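Side-chain contact in immunomodulatory active chitinase (Trichuris suis, PDB 6G9C), which probably hydrolyses chitin as a family 18 glycosyl hydrolase and displays immunomodulatory properties in inflammatory lung disease: residues A130-S135 with L164-E169. Numbering follows the deposited sequence.
Sequences AKFISS and LLLCQE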
# COMPACT_ATOMS: atom_id res chain seq x y z
N ALA A 130 -14.08 25.09 6.72
CA ALA A 130 -12.75 24.80 7.24
C ALA A 130 -12.77 23.64 8.23
O ALA A 130 -11.86 22.81 8.25
CB ALA A 130 -12.15 26.05 7.90
N LYS A 131 -13.81 23.58 9.07
CA LYS A 131 -13.94 22.45 9.99
C LYS A 131 -14.09 21.15 9.22
O LYS A 131 -13.41 20.16 9.51
CB LYS A 131 -15.14 22.66 10.92
CG LYS A 131 -15.21 21.61 12.01
CD LYS A 131 -16.42 21.79 12.90
CE LYS A 131 -16.52 20.65 13.90
NZ LYS A 131 -17.55 20.89 14.94
N PHE A 132 -14.96 21.14 8.21
CA PHE A 132 -15.12 19.96 7.36
C PHE A 132 -13.81 19.59 6.67
O PHE A 132 -13.41 18.42 6.65
CB PHE A 132 -16.22 20.21 6.33
CG PHE A 132 -16.20 19.25 5.19
CD1 PHE A 132 -16.60 17.94 5.38
CD2 PHE A 132 -15.79 19.65 3.93
CE1 PHE A 132 -16.59 17.04 4.33
CE2 PHE A 132 -15.78 18.75 2.88
CZ PHE A 132 -16.18 17.44 3.08
N ILE A 133 -13.15 20.58 6.06
CA ILE A 133 -11.95 20.30 5.27
C ILE A 133 -10.84 19.70 6.14
O ILE A 133 -10.16 18.74 5.75
CB ILE A 133 -11.48 21.58 4.54
CG1 ILE A 133 -12.40 21.91 3.37
CG2 ILE A 133 -10.06 21.43 4.05
CD1 ILE A 133 -12.17 23.30 2.81
N SER A 134 -10.64 20.27 7.34
CA SER A 134 -9.64 19.71 8.27
C SER A 134 -9.98 18.28 8.65
O SER A 134 -9.10 17.41 8.69
CB SER A 134 -9.53 20.58 9.52
OG SER A 134 -8.98 21.84 9.21
N SER A 135 -11.26 18.02 8.93
CA SER A 135 -11.71 16.67 9.25
C SER A 135 -11.48 15.72 8.08
O SER A 135 -11.04 14.59 8.26
CB SER A 135 -13.18 16.69 9.65
OG SER A 135 -13.63 15.40 9.99
N LEU A 164 -18.69 26.61 -5.03
CA LEU A 164 -17.42 26.97 -5.65
C LEU A 164 -16.37 27.29 -4.59
O LEU A 164 -15.21 26.88 -4.71
CB LEU A 164 -17.62 28.17 -6.58
CG LEU A 164 -16.33 28.77 -7.15
CD1 LEU A 164 -15.64 27.74 -8.02
CD2 LEU A 164 -16.58 30.07 -7.90
N LEU A 165 -16.76 28.03 -3.55
CA LEU A 165 -15.84 28.32 -2.45
C LEU A 165 -15.36 27.03 -1.79
O LEU A 165 -14.16 26.85 -1.56
CB LEU A 165 -16.51 29.23 -1.43
CG LEU A 165 -16.61 30.71 -1.81
CD1 LEU A 165 -17.63 31.43 -0.94
CD2 LEU A 165 -15.25 31.42 -1.77
N LEU A 166 -16.29 26.13 -1.49
CA LEU A 166 -15.91 24.83 -0.94
C LEU A 166 -14.87 24.14 -1.82
O LEU A 166 -13.83 23.67 -1.32
CB LEU A 166 -17.15 23.95 -0.77
CG LEU A 166 -16.93 22.50 -0.35
CD1 LEU A 166 -16.31 22.43 1.03
CD2 LEU A 166 -18.24 21.74 -0.38
N CYS A 167 -15.10 24.09 -3.13
CA CYS A 167 -14.16 23.40 -4.01
C CYS A 167 -12.81 24.12 -4.10
O CYS A 167 -11.76 23.48 -4.08
CB CYS A 167 -14.76 23.23 -5.40
SG CYS A 167 -16.13 22.06 -5.45
N GLN A 168 -12.82 25.46 -4.17
CA GLN A 168 -11.56 26.19 -4.19
C GLN A 168 -10.77 25.96 -2.90
O GLN A 168 -9.54 25.81 -2.94
CB GLN A 168 -11.81 27.68 -4.41
CG GLN A 168 -12.39 28.01 -5.78
CD GLN A 168 -12.88 29.44 -5.87
OE1 GLN A 168 -13.26 30.03 -4.85
NE2 GLN A 168 -12.86 30.01 -7.07
N GLU A 169 -11.47 25.94 -1.76
CA GLU A 169 -10.78 25.77 -0.48
C GLU A 169 -10.28 24.33 -0.28
O GLU A 169 -9.21 24.13 0.32
CB GLU A 169 -11.72 26.19 0.66
CG GLU A 169 -11.93 27.73 0.70
CD GLU A 169 -13.17 28.17 1.48
OE1 GLU A 169 -13.71 27.37 2.27
OE2 GLU A 169 -13.60 29.32 1.28
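Glu169 meets the neighbouring helix at two points: its carboxylate forms a salt bridge through OE1 with NE of Arg129, one residue ahead of 130-135, and its CB receives the CD1 methyl of Ile133. The contact is a worked example of packing between consecutive outer helices of a TIM barrel, the fold of family 18 glycosyl hydrolases; here apolar side chains join them, with a charged pair beside. Helices 126-142 and 160-181 flank strand 147-151, and the two short segments run in roughly the same direction, their axes 38° apart and 10.8 Å from each other at closest approach. At that spacing the backbones do not touch, and side chains must span the gap. Ile133 does so with its outermost methyl: CD1 lies 3.6 Å from CB of Glu169 and 3.8 Å from the backbone C of the same residue, the two side chains crossing nearly at right angles. Glu169 has CG beside its own backbone N (chi1 -71°) and an extended chain beyond, which carries the carboxylate away from this methyl contact to Arg129. Deeper in, Phe132 and Leu166 meet on the side facing the barrel, where Phe132 also touches Phe148 and Leu166 touches Leu150, both on strand 147-151. The CB of Leu166 points past the partner helix, but with CG opposite the backbone N (chi1 173°) the branch turns toward it. Of its two methyls, CD1 is the one that meets the Phe132 ring, approaching obliquely, 4.1 Å from CD2 and 4.2 Å from CE2.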